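Local atomic coordinates of catalase (Pseudomonas syringae, PDB entry 1M7S), a protein that decomposes hydrogen peroxide into water and oxygen with the help of a heme cofactor, protecting the cell from its toxic effects. Residues A[44-49]-A[338-343]; A[130-135]-A[272-277]; A[194-199]-A[323-328]. All coordinates share one frame; numbering follows the deposited sequence.

How the contacts relate
Contacts 2 and 3 are buried and touch each other, their centres about 10 Å apart. Contact 1 is only partly buried and lies farther off, its centre about 26 Å from that of contact 3, yet helix 323-339 joins these two: its start serves contact 3 and its end contact 1. All three reach the second subunit, but their chemistry differs with their place in the fold. Contact 1 holds the heme propionates with arginines. Contact 3 sets a leucine over a histidine ring face and links that histidine into a polar chain on the proximal side of the porphyrin. Contact 2 pairs two loops, mainly through a salt-bridge network centred on one aspartate.

Contact 1 (A[44-49]-A[338-343]); sequences ERIPER and YRLGAN. Unlike the reference sequence in segment 338-343: N343 (reference Ile). With HEM (protoporphyrin IX containing Fe), chain E.
The guanidinium groups of R49 and R339 overlap only at their rims, their planes 32° apart. Over one face of R49 stands R339 NH1, while the heme atom O1A takes the edge. On R339, R49 CG covers part of one face and L340 CG approaches the opposite one; heme O2D sits at its edge. R49 NH1 and R339 NH2 come as near as 3.6 Å, a closeness natural for two cations gathered around carboxylates.

Each arginine has its own propionate. R339 holds one side-on with two nitrogens: NE donates to heme O2D at 2.8 Å and NH1 to heme O1D at 2.9 Å. R49 reaches the other through a single bond from NE to heme O1A, 2.9 Å long and with an N-H...O angle of 158°. The R339 chain leaves the backbone extended and then bends at chi3 (66°), which turns its NE edge to the heme. On the way its CG passes 3.3 Å from P47 O. Water 1 ties the same carbonyl to R339 NH2, and the backbone oxygens of E304 and V306 take further bonds from this guanidinium.

Away from the heme the contact is apolar. P47 CG rests 4.0 Å from Y338 CE2, and I46 CD1 meets L340 CD2 at 4.3 Å. The hydroxyl of Y338 bonds to the backbone oxygen of R45 of a second subunit, which makes this apolar side part of a subunit interface. With R88 and Q336 also bonding the cofactor, the arrangement is the arginine-rich propionate end of a catalase heme pocket.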
loop_
_atom_site.group_PDB
_atom_site.type_symbol
_atom_site.label_atom_id
_atom_site.label_comp_id
_atom_site.label_asym_id
_atom_site.label_seq_id
_atom_site.Cartn_x
_atom_site.Cartn_y
_atom_site.Cartn_z
ATOM N N GLU A 44 -5.599 -5.627 -9.855
ATOM C CA GLU A 44 -5.221 -7.021 -9.804
ATOM C C GLU A 44 -3.758 -7.317 -9.425
ATOM O O GLU A 44 -3.571 -8.384 -8.808
ATOM C CB GLU A 44 -5.426 -7.666 -11.206
ATOM C CG GLU A 44 -6.937 -7.803 -11.431
ATOM C CD GLU A 44 -7.266 -8.604 -12.669
ATOM O OE1 GLU A 44 -6.420 -9.291 -13.266
ATOM O OE2 GLU A 44 -8.457 -8.564 -13.044
ATOM N N ARG A 45 -2.779 -6.527 -9.853
ATOM C CA ARG A 45 -1.386 -6.930 -9.685
ATOM C C ARG A 45 -0.782 -6.554 -8.350
ATOM O O ARG A 45 -1.130 -5.501 -7.816
ATOM C CB ARG A 45 -0.535 -6.245 -10.793
ATOM C CG ARG A 45 -1.033 -6.480 -12.241
ATOM C CD ARG A 45 -0.888 -7.959 -12.650
ATOM N NE ARG A 45 -1.495 -8.139 -13.962
ATOM C CZ ARG A 45 -2.672 -8.695 -14.259
ATOM N NH1 ARG A 45 -3.408 -9.298 -13.292
ATOM N NH2 ARG A 45 -3.157 -8.672 -15.517
ATOM N N ILE A 46 0.166 -7.328 -7.826
ATOM C CA ILE A 46 0.879 -7.008 -6.590
ATOM C C ILE A 46 2.338 -7.002 -7.021
ATOM O O ILE A 46 2.618 -7.622 -8.071
ATOM C CB ILE A 46 0.615 -8.020 -5.450
ATOM C CG1 ILE A 46 0.994 -9.459 -5.794
ATOM C CG2 ILE A 46 -0.885 -7.940 -5.098
ATOM C CD1 ILE A 46 0.749 -10.404 -4.593
ATOM N N PRO A 47 3.254 -6.533 -6.194
ATOM C CA PRO A 47 4.671 -6.537 -6.548
ATOM C C PRO A 47 5.159 -7.965 -6.785
ATOM O O PRO A 47 4.776 -8.838 -5.987
ATOM C CB PRO A 47 5.452 -5.887 -5.365
ATOM C CG PRO A 47 4.302 -5.054 -4.760
ATOM C CD PRO A 47 3.049 -5.952 -4.884
ATOM N N GLU A 48 5.934 -8.174 -7.872
ATOM C CA GLU A 48 6.552 -9.507 -8.010
ATOM C C GLU A 48 7.652 -9.699 -6.953
ATOM O O GLU A 48 8.153 -8.723 -6.379
ATOM C CB GLU A 48 7.097 -9.761 -9.431
ATOM C CG GLU A 48 8.401 -9.009 -9.722
ATOM C CD GLU A 48 8.882 -9.114 -11.176
ATOM O OE1 GLU A 48 8.168 -9.582 -12.106
ATOM O OE2 GLU A 48 10.072 -8.716 -11.387
ATOM N N ARG A 49 8.099 -10.942 -6.723
ATOM C CA ARG A 49 9.181 -11.170 -5.774
ATOM C C ARG A 49 10.435 -10.408 -6.300
ATOM O O ARG A 49 10.676 -10.352 -7.510
ATOM C CB ARG A 49 9.536 -12.637 -5.621
ATOM C CG ARG A 49 8.413 -13.505 -4.973
ATOM C CD ARG A 49 8.643 -14.953 -5.348
ATOM N NE ARG A 49 7.692 -15.841 -4.586
ATOM C CZ ARG A 49 6.392 -15.848 -4.820
ATOM N NH1 ARG A 49 5.797 -15.137 -5.786
ATOM N NH2 ARG A 49 5.674 -16.677 -4.050
ATOM N N TYR A 338 5.661 -6.608 2.997
ATOM C CA TYR A 338 5.409 -5.625 1.952
ATOM C C TYR A 338 4.675 -6.208 0.744
ATOM O O TYR A 338 3.675 -5.627 0.343
ATOM C CB TYR A 338 6.773 -5.068 1.472
ATOM C CG TYR A 338 6.670 -4.270 0.204
ATOM C CD1 TYR A 338 5.987 -3.038 0.238
ATOM C CD2 TYR A 338 7.208 -4.732 -1.002
ATOM C CE1 TYR A 338 5.879 -2.268 -0.920
ATOM C CE2 TYR A 338 7.064 -3.969 -2.144
ATOM C CZ TYR A 338 6.402 -2.763 -2.097
ATOM O OH TYR A 338 6.256 -2.012 -3.247
ATOM N N ARG A 339 5.171 -7.292 0.173
ATOM C CA ARG A 339 4.622 -7.930 -1.027
ATOM C C ARG A 339 3.204 -8.450 -0.815
ATOM O O ARG A 339 2.344 -8.370 -1.698
ATOM C CB ARG A 339 5.512 -9.144 -1.439
ATOM C CG ARG A 339 5.145 -9.715 -2.810
ATOM C CD ARG A 339 6.232 -10.687 -3.280
ATOM N NE ARG A 339 6.349 -11.906 -2.452
ATOM C CZ ARG A 339 5.537 -12.950 -2.469
ATOM N NH1 ARG A 339 5.841 -14.010 -1.692
ATOM N NH2 ARG A 339 4.452 -13.068 -3.233
ATOM N N LEU A 340 2.978 -9.073 0.322
ATOM C CA LEU A 340 1.672 -9.586 0.696
ATOM C C LEU A 340 0.953 -8.632 1.634
ATOM O O LEU A 340 -0.125 -8.138 1.271
ATOM C CB LEU A 340 1.775 -10.989 1.312
ATOM C CG LEU A 340 2.436 -12.008 0.355
ATOM C CD1 LEU A 340 2.782 -13.300 1.098
ATOM C CD2 LEU A 340 1.588 -12.294 -0.839
ATOM N N GLY A 341 1.558 -8.352 2.790
ATOM C CA GLY A 341 0.865 -7.513 3.771
ATOM C C GLY A 341 1.084 -8.143 5.159
ATOM O O GLY A 341 1.467 -9.297 5.296
ATOM N N ALA A 342 0.707 -7.338 6.188
ATOM C CA ALA A 342 0.804 -7.839 7.563
ATOM C C ALA A 342 0.008 -9.115 7.754
ATOM O O ALA A 342 0.447 -10.012 8.484
ATOM C CB ALA A 342 0.313 -6.744 8.525
ATOM N N ASN A 343 -1.139 -9.286 7.073
ATOM C CA ASN A 343 -1.949 -10.514 7.235
ATOM C C ASN A 343 -1.623 -11.593 6.233
ATOM O O ASN A 343 -2.361 -12.556 5.990
ATOM C CB ASN A 343 -3.451 -10.070 7.185
ATOM C CG ASN A 343 -3.772 -9.405 8.539
ATOM O OD1 ASN A 343 -3.529 -10.034 9.592
ATOM N ND2 ASN A 343 -4.254 -8.184 8.596
HETATM C CHA HEM E . 13.555 -15.601 -2.645
HETATM C CHB HEM E . 16.815 -19.165 -2.330
HETATM C CHC HEM E . 20.043 -16.038 -0.553
HETATM C CHD HEM E . 16.502 -12.760 0.047
HETATM C C1A HEM E . 14.176 -16.826 -2.719
HETATM C C2A HEM E . 13.551 -18.049 -3.276
HETATM C C3A HEM E . 14.450 -19.028 -3.189
HETATM C C4A HEM E . 15.656 -18.464 -2.607
HETATM C CMA HEM E . 14.313 -20.504 -3.589
HETATM C CAA HEM E . 12.107 -18.059 -3.804
HETATM C CBA HEM E . 11.057 -18.670 -2.816
HETATM C CGA HEM E . 9.700 -18.800 -3.558
HETATM O O1A HEM E . 8.823 -18.021 -3.110
HETATM O O2A HEM E . 9.709 -19.691 -4.430
HETATM C C1B HEM E . 17.963 -18.646 -1.794
HETATM C C2B HEM E . 19.156 -19.406 -1.442
HETATM C C3B HEM E . 20.062 -18.528 -0.960
HETATM C C4B HEM E . 19.454 -17.226 -0.985
HETATM C CMB HEM E . 19.287 -20.921 -1.646
HETATM C CAB HEM E . 21.494 -18.734 -0.466
HETATM C CBB HEM E . 21.941 -19.869 0.035
HETATM C C1C HEM E . 19.333 -14.938 -0.145
HETATM C C2C HEM E . 19.832 -13.907 0.736
HETATM C C3C HEM E . 18.850 -13.016 0.926
HETATM C C4C HEM E . 17.726 -13.446 0.120
HETATM C CMC HEM E . 21.231 -13.883 1.408
HETATM C CAC HEM E . 18.808 -11.732 1.776
HETATM C CBC HEM E . 19.380 -11.617 2.987
HETATM C C1D HEM E . 15.423 -13.239 -0.706
HETATM C C2D HEM E . 14.173 -12.520 -0.891
HETATM C C3D HEM E . 13.363 -13.289 -1.622
HETATM C C4D HEM E . 14.078 -14.511 -1.920
HETATM C CMD HEM E . 13.945 -11.114 -0.310
HETATM C CAD HEM E . 11.910 -12.988 -2.088
HETATM C CBD HEM E . 10.903 -13.662 -1.087
HETATM C CGD HEM E . 9.455 -13.275 -1.322
HETATM O O1D HEM E . 8.579 -14.106 -0.895
HETATM O O2D HEM E . 9.118 -12.195 -1.867
HETATM N NA HEM E . 15.465 -17.121 -2.378
HETATM N NB HEM E . 18.159 -17.316 -1.485
HETATM N NC HEM E . 18.050 -14.620 -0.535
HETATM N ND HEM E . 15.303 -14.475 -1.309
HETATM FE FE HEM E . 16.724 -15.896 -1.363
HETATM O O HOH W 1 4.007 -11.428 -5.739
HETATM O O HOH W 2 18.057 -15.568 -3.475
#

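Contact 2 (A[130-135]-A[272-277]); sequences FIRDAI and PLDATK
R132 and D274 meet with their flat groups turned 61° apart, yet the arginine still grips the carboxylate side-on with NE and NH1, one nitrogen to each oxygen. R132 NE lies 3.2 Å from D274 OD2 in a nearly straight bond (174°); the oxygen is close to the guanidinium plane, but the nitrogen stands above that of the carboxylate. R132 NH1 reaches D274 OD1 at 3.0 Å on the syn side but tilted out of the carboxylate plane. K277 NZ, 3.2 Å away, comes to the same D274 OD1 from the opposite face of the carboxylate.

D274 OD2 is engaged from its own segment as well. It accepts from T276 N at 3.0 Å, forming an Asx turn, and from T276 OG1 at 2.8 Å. With its OG1 set between the backbone N and the carbonyl carbon (chi1 68°), T276 can bend back to this oxygen. The type I turn from D274 to K277 brings the T276 and K277 donors round to the carboxylate. Water 3 accepts from A275 N and probably donates to R132 O, while T276 CG2 packs 3.9 Å from I131 O, a buried carbonyl with no polar partner.

E409 forms a salt bridge with R132 NH2, and its backbone oxygen bonds K277 NZ. Five donors thus fix the D274 carboxylate, and two cations flanking it would be expected to favour its ionised form in a buried place.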
loop_
_atom_site.group_PDB
_atom_site.type_symbol
_atom_site.label_atom_id
_atom_site.label_comp_id
_atom_site.label_asym_id
_atom_site.label_seq_id
_atom_site.Cartn_x
_atom_site.Cartn_y
_atom_site.Cartn_z
ATOM N N PHE A 130 27.109 -17.605 -4.237
ATOM C CA PHE A 130 28.205 -16.768 -4.695
ATOM C C PHE A 130 28.820 -15.966 -3.572
ATOM O O PHE A 130 29.979 -15.537 -3.754
ATOM C CB PHE A 130 27.689 -15.803 -5.775
ATOM C CG PHE A 130 26.889 -16.503 -6.854
ATOM C CD1 PHE A 130 25.505 -16.582 -6.793
ATOM C CD2 PHE A 130 27.539 -16.958 -7.985
ATOM C CE1 PHE A 130 24.790 -17.201 -7.810
ATOM C CE2 PHE A 130 26.840 -17.556 -9.020
ATOM C CZ PHE A 130 25.466 -17.695 -8.929
ATOM N N ILE A 131 28.025 -15.628 -2.543
ATOM C CA ILE A 131 28.609 -14.756 -1.515
ATOM C C ILE A 131 28.447 -15.399 -0.137
ATOM O O ILE A 131 27.717 -16.387 -0.104
ATOM C CB ILE A 131 27.925 -13.373 -1.495
ATOM C CG1 ILE A 131 26.417 -13.542 -1.416
ATOM C CG2 ILE A 131 28.387 -12.558 -2.697
ATOM C CD1 ILE A 131 25.629 -12.237 -1.165
ATOM N N ARG A 132 29.144 -14.886 0.887
ATOM C CA ARG A 132 28.996 -15.588 2.172
ATOM C C ARG A 132 28.463 -14.732 3.288
ATOM O O ARG A 132 28.499 -15.210 4.447
ATOM C CB ARG A 132 30.391 -16.172 2.531
ATOM C CG ARG A 132 31.471 -15.102 2.578
ATOM C CD ARG A 132 32.763 -15.641 3.142
ATOM N NE ARG A 132 33.372 -16.802 2.512
ATOM C CZ ARG A 132 34.569 -16.724 1.923
ATOM N NH1 ARG A 132 35.118 -17.848 1.469
ATOM N NH2 ARG A 132 35.168 -15.524 1.785
ATOM N N ASP A 133 28.098 -13.462 2.986
ATOM C CA ASP A 133 27.568 -12.610 4.048
ATOM C C ASP A 133 26.379 -11.880 3.463
ATOM O O ASP A 133 26.537 -11.327 2.377
ATOM C CB ASP A 133 28.640 -11.659 4.629
ATOM C CG ASP A 133 28.190 -10.904 5.856
ATOM O OD1 ASP A 133 27.068 -10.315 5.832
ATOM O OD2 ASP A 133 28.909 -10.820 6.915
ATOM N N ALA A 134 25.232 -11.879 4.099
ATOM C CA ALA A 134 24.017 -11.239 3.584
ATOM C C ALA A 134 24.119 -9.743 3.426
ATOM O O ALA A 134 23.379 -9.201 2.585
ATOM C CB ALA A 134 22.822 -11.602 4.468
ATOM N N ILE A 135 25.074 -9.059 4.093
ATOM C CA ILE A 135 25.207 -7.625 3.798
ATOM C C ILE A 135 25.549 -7.390 2.326
ATOM O O ILE A 135 25.303 -6.285 1.810
ATOM C CB ILE A 135 26.210 -7.021 4.813
ATOM C CG1 ILE A 135 26.003 -5.510 4.978
ATOM C CG2 ILE A 135 27.664 -7.338 4.436
ATOM C CD1 ILE A 135 26.666 -5.031 6.267
ATOM N N PRO A 272 33.056 -24.675 7.728
ATOM C CA PRO A 272 31.874 -25.430 7.396
ATOM C C PRO A 272 30.617 -24.571 7.349
ATOM O O PRO A 272 29.668 -25.057 6.732
ATOM C CB PRO A 272 31.709 -26.572 8.438
ATOM C CG PRO A 272 33.144 -26.635 8.933
ATOM C CD PRO A 272 33.703 -25.193 8.936
ATOM N N LEU A 273 30.592 -23.391 7.982
ATOM C CA LEU A 273 29.399 -22.546 7.868
ATOM C C LEU A 273 29.573 -21.447 6.822
ATOM O O LEU A 273 28.809 -20.476 6.778
ATOM C CB LEU A 273 29.097 -21.954 9.236
ATOM C CG LEU A 273 28.905 -22.988 10.380
ATOM C CD1 LEU A 273 28.588 -22.222 11.645
ATOM C CD2 LEU A 273 27.859 -24.024 10.015
ATOM N N ASP A 274 30.490 -21.661 5.884
ATOM C CA ASP A 274 30.681 -20.753 4.746
ATOM C C ASP A 274 29.775 -21.221 3.589
ATOM O O ASP A 274 29.857 -22.368 3.123
ATOM C CB ASP A 274 32.141 -20.830 4.312
ATOM C CG ASP A 274 32.546 -20.087 3.087
ATOM O OD1 ASP A 274 33.760 -20.176 2.739
ATOM O OD2 ASP A 274 31.635 -19.453 2.501
ATOM N N ALA A 275 28.775 -20.401 3.207
ATOM C CA ALA A 275 27.827 -20.778 2.157
ATOM C C ALA A 275 28.409 -21.032 0.783
ATOM O O ALA A 275 27.733 -21.523 -0.148
ATOM C CB ALA A 275 26.741 -19.697 2.116
ATOM N N THR A 276 29.690 -20.667 0.535
ATOM C CA THR A 276 30.371 -20.992 -0.687
ATOM C C THR A 276 31.037 -22.362 -0.664
ATOM O O THR A 276 31.659 -22.756 -1.653
ATOM C CB THR A 276 31.451 -19.926 -1.028
ATOM O OG1 THR A 276 32.563 -19.942 -0.099
ATOM C CG2 THR A 276 30.742 -18.598 -1.119
ATOM N N LYS A 277 30.712 -23.219 0.342
ATOM C CA LYS A 277 31.355 -24.501 0.422
ATOM C C LYS A 277 30.406 -25.684 0.575
ATOM O O LYS A 277 29.381 -25.603 1.258
ATOM C CB LYS A 277 32.231 -24.520 1.745
ATOM C CG LYS A 277 33.384 -23.520 1.779
ATOM C CD LYS A 277 34.496 -23.908 0.793
ATOM C CE LYS A 277 35.683 -22.954 0.931
ATOM N NZ LYS A 277 35.245 -21.649 0.301
HETATM O O HOH W 3 28.207 -17.940 4.728
#

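Contact 3 (A[194-199]-A[323-328]); sequences HAYKLV and RLLQGR. With HEM (protoporphyrin IX containing Fe), chain E.
The proximal side of the catalase heme is where R328 and H194 meet, on the face of the porphyrin opposite the water bound to iron. R328 NH1 donates to H194 NE2 at 2.9 Å, with an N-H...N angle of 148°; the donor lies close to the imidazole plane and so arrives at the ring's edge. A bend at chi3 (71°) lays the arginine across the heme, one guanidinium face against pyrrole ring B and R328 NH2 3.2 Å from heme C1B.

L325 packs on a face of the same imidazole. Its CB stands 3.7 Å from the centroid of the H194 ring and 6° off the ring normal, a well-centred CH-pi contact. With L325 CG anti to the backbone N, CD1 comes within 3.7 Å of H194 CD2. L324 takes the ring's edge instead: its CD2 lies 3.9 Å from H194 CE1, while L324 CD1 reaches heme CMC at 3.4 Å.

In the fold, the contact joins barrel strand 196-199 and the residues leading into it to the N-terminal part of helix 323-339. That helix also carries Y332, inferred from relatives to be the axial iron ligand. D322 bonds H194 ND1 and R328 NH2 bonds the phenolic oxygen of Y332, giving a polar chain from D322 through H194 and R328 to Y332. This fits the view, general for catalases, that the arginine stabilises the tyrosine ligand as a phenolate.

L325 CD2 also lies over one face of the Y196 ring, toward the rim, 4.3 Å from Y196 CE2. At the ring's edge, water 4 accepts from both the Y196 hydroxyl and R328 NH1, the latter at 3.0 Å from the water oxygen.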
loop_
_atom_site.group_PDB
_atom_site.type_symbol
_atom_site.label_atom_id
_atom_site.label_comp_id
_atom_site.label_asym_id
_atom_site.label_seq_id
_atom_site.Cartn_x
_atom_site.Cartn_y
_atom_site.Cartn_z
ATOM N N HIS A 194 23.038 -23.877 3.238
ATOM C CA HIS A 194 23.608 -23.688 4.562
ATOM C C HIS A 194 23.505 -24.939 5.427
ATOM O O HIS A 194 22.595 -25.726 5.231
ATOM C CB HIS A 194 22.734 -22.671 5.341
ATOM C CG HIS A 194 22.321 -21.492 4.537
ATOM N ND1 HIS A 194 23.260 -20.571 4.131
ATOM C CD2 HIS A 194 21.115 -21.099 4.028
ATOM C CE1 HIS A 194 22.644 -19.630 3.411
ATOM N NE2 HIS A 194 21.367 -19.922 3.356
ATOM N N ALA A 195 24.342 -24.982 6.458
ATOM C CA ALA A 195 24.144 -25.939 7.532
ATOM C C ALA A 195 23.034 -25.288 8.399
ATOM O O ALA A 195 23.033 -24.072 8.623
ATOM C CB ALA A 195 25.380 -25.970 8.437
ATOM N N TYR A 196 22.050 -26.105 8.793
ATOM C CA TYR A 196 20.997 -25.725 9.690
ATOM C C TYR A 196 21.365 -26.419 11.045
ATOM O O TYR A 196 22.176 -27.332 11.016
ATOM C CB TYR A 196 19.620 -26.240 9.273
ATOM C CG TYR A 196 19.038 -25.315 8.211
ATOM C CD1 TYR A 196 19.498 -25.395 6.910
ATOM C CD2 TYR A 196 18.081 -24.359 8.526
ATOM C CE1 TYR A 196 19.013 -24.539 5.919
ATOM C CE2 TYR A 196 17.559 -23.517 7.534
ATOM C CZ TYR A 196 18.054 -23.614 6.256
ATOM O OH TYR A 196 17.593 -22.780 5.247
ATOM N N LYS A 197 20.815 -25.892 12.103
ATOM C CA LYS A 197 21.139 -26.464 13.416
ATOM C C LYS A 197 19.916 -27.258 13.861
ATOM O O LYS A 197 18.830 -26.685 14.039
ATOM C CB LYS A 197 21.509 -25.323 14.352
ATOM C CG LYS A 197 21.676 -25.514 15.815
ATOM C CD LYS A 197 21.687 -24.256 16.687
ATOM C CE LYS A 197 22.682 -23.190 16.231
ATOM N NZ LYS A 197 22.908 -22.222 17.371
ATOM N N LEU A 198 20.090 -28.557 14.036
ATOM C CA LEU A 198 19.024 -29.402 14.537
ATOM C C LEU A 198 19.217 -29.568 16.066
ATOM O O LEU A 198 20.354 -29.834 16.465
ATOM C CB LEU A 198 18.990 -30.781 13.867
ATOM C CG LEU A 198 18.674 -30.724 12.359
ATOM C CD1 LEU A 198 18.408 -32.103 11.755
ATOM C CD2 LEU A 198 17.490 -29.833 12.073
ATOM N N VAL A 199 18.129 -29.463 16.783
ATOM C CA VAL A 199 18.222 -29.554 18.248
ATOM C C VAL A 199 17.319 -30.690 18.726
ATOM O O VAL A 199 16.210 -30.913 18.223
ATOM C CB VAL A 199 18.180 -28.208 18.959
ATOM C CG1 VAL A 199 17.898 -26.992 18.074
ATOM C CG2 VAL A 199 17.410 -28.179 20.263
ATOM N N ARG A 323 26.721 -16.707 8.081
ATOM C CA ARG A 323 26.347 -15.322 7.961
ATOM C C ARG A 323 25.439 -14.923 6.813
ATOM O O ARG A 323 24.785 -13.872 6.932
ATOM C CB ARG A 323 27.652 -14.483 7.847
ATOM C CG ARG A 323 28.342 -14.579 9.201
ATOM C CD ARG A 323 29.640 -13.763 9.123
ATOM N NE ARG A 323 30.496 -14.077 10.281
ATOM C CZ ARG A 323 31.744 -13.554 10.375
ATOM N NH1 ARG A 323 32.228 -12.743 9.464
ATOM N NH2 ARG A 323 32.436 -13.846 11.468
ATOM N N LEU A 324 25.309 -15.725 5.792
ATOM C CA LEU A 324 24.376 -15.482 4.714
ATOM C C LEU A 324 22.978 -15.875 5.202
ATOM O O LEU A 324 21.967 -15.178 4.987
ATOM C CB LEU A 324 24.803 -16.376 3.521
ATOM C CG LEU A 324 24.125 -15.997 2.206
ATOM C CD1 LEU A 324 24.532 -14.594 1.785
ATOM C CD2 LEU A 324 24.486 -17.037 1.157
ATOM N N LEU A 325 22.941 -17.044 5.895
ATOM C CA LEU A 325 21.653 -17.513 6.411
ATOM C C LEU A 325 21.015 -16.559 7.414
ATOM O O LEU A 325 19.782 -16.353 7.430
ATOM C CB LEU A 325 21.751 -18.862 7.121
ATOM C CG LEU A 325 20.449 -19.445 7.727
ATOM C CD1 LEU A 325 19.259 -19.540 6.780
ATOM C CD2 LEU A 325 20.804 -20.838 8.289
ATOM N N GLN A 326 21.813 -16.033 8.340
ATOM C CA GLN A 326 21.375 -15.092 9.342
ATOM C C GLN A 326 20.577 -13.953 8.702
ATOM O O GLN A 326 19.499 -13.575 9.178
ATOM C CB GLN A 326 22.582 -14.556 10.128
ATOM C CG GLN A 326 23.282 -15.641 10.996
ATOM C CD GLN A 326 22.518 -15.726 12.314
ATOM O OE1 GLN A 326 22.248 -14.723 12.941
ATOM N NE2 GLN A 326 22.150 -16.943 12.766
ATOM N N GLY A 327 21.108 -13.354 7.633
ATOM C CA GLY A 327 20.345 -12.315 6.910
ATOM C C GLY A 327 19.031 -12.808 6.331
ATOM O O GLY A 327 18.022 -12.052 6.304
ATOM N N ARG A 328 18.990 -14.059 5.890
ATOM C CA ARG A 328 17.787 -14.646 5.270
ATOM C C ARG A 328 16.702 -14.848 6.316
ATOM O O ARG A 328 15.527 -14.684 5.991
ATOM C CB ARG A 328 18.102 -15.961 4.580
ATOM C CG ARG A 328 19.145 -15.860 3.467
ATOM C CD ARG A 328 19.373 -17.277 2.871
ATOM N NE ARG A 328 18.171 -17.627 2.101
ATOM C CZ ARG A 328 17.848 -18.911 1.900
ATOM N NH1 ARG A 328 18.642 -19.861 2.427
ATOM N NH2 ARG A 328 16.796 -19.213 1.184
HETATM C CHA HEM E . 13.555 -15.601 -2.645
HETATM C CHB HEM E . 16.815 -19.165 -2.330
HETATM C CHC HEM E . 20.043 -16.038 -0.553
HETATM C CHD HEM E . 16.502 -12.760 0.047
HETATM C C1A HEM E . 14.176 -16.826 -2.719
HETATM C C2A HEM E . 13.551 -18.049 -3.276
HETATM C C3A HEM E . 14.450 -19.028 -3.189
HETATM C C4A HEM E . 15.656 -18.464 -2.607
HETATM C CMA HEM E . 14.313 -20.504 -3.589
HETATM C CAA HEM E . 12.107 -18.059 -3.804
HETATM C CBA HEM E . 11.057 -18.670 -2.816
HETATM C CGA HEM E . 9.700 -18.800 -3.558
HETATM O O1A HEM E . 8.823 -18.021 -3.110
HETATM O O2A HEM E . 9.709 -19.691 -4.430
HETATM C C1B HEM E . 17.963 -18.646 -1.794
HETATM C C2B HEM E . 19.156 -19.406 -1.442
HETATM C C3B HEM E . 20.062 -18.528 -0.960
HETATM C C4B HEM E . 19.454 -17.226 -0.985
HETATM C CMB HEM E . 19.287 -20.921 -1.646
HETATM C CAB HEM E . 21.494 -18.734 -0.466
HETATM C CBB HEM E . 21.941 -19.869 0.035
HETATM C C1C HEM E . 19.333 -14.938 -0.145
HETATM C C2C HEM E . 19.832 -13.907 0.736
HETATM C C3C HEM E . 18.850 -13.016 0.926
HETATM C C4C HEM E . 17.726 -13.446 0.120
HETATM C CMC HEM E . 21.231 -13.883 1.408
HETATM C CAC HEM E . 18.808 -11.732 1.776
HETATM C CBC HEM E . 19.380 -11.617 2.987
HETATM C C1D HEM E . 15.423 -13.239 -0.706
HETATM C C2D HEM E . 14.173 -12.520 -0.891
HETATM C C3D HEM E . 13.363 -13.289 -1.622
HETATM C C4D HEM E . 14.078 -14.511 -1.920
HETATM C CMD HEM E . 13.945 -11.114 -0.310
HETATM C CAD HEM E . 11.910 -12.988 -2.088
HETATM C CBD HEM E . 10.903 -13.662 -1.087
HETATM C CGD HEM E . 9.455 -13.275 -1.322
HETATM O O1D HEM E . 8.579 -14.106 -0.895
HETATM O O2D HEM E . 9.118 -12.195 -1.867
HETATM N NA HEM E . 15.465 -17.121 -2.378
HETATM N NB HEM E . 18.159 -17.316 -1.485
HETATM N NC HEM E . 18.050 -14.620 -0.535
HETATM N ND HEM E . 15.303 -14.475 -1.309
HETATM FE FE HEM E . 16.724 -15.896 -1.363
HETATM O O HOH W 4 18.163 -22.833 2.819
HETATM O O HOH W 2 18.057 -15.568 -3.475
#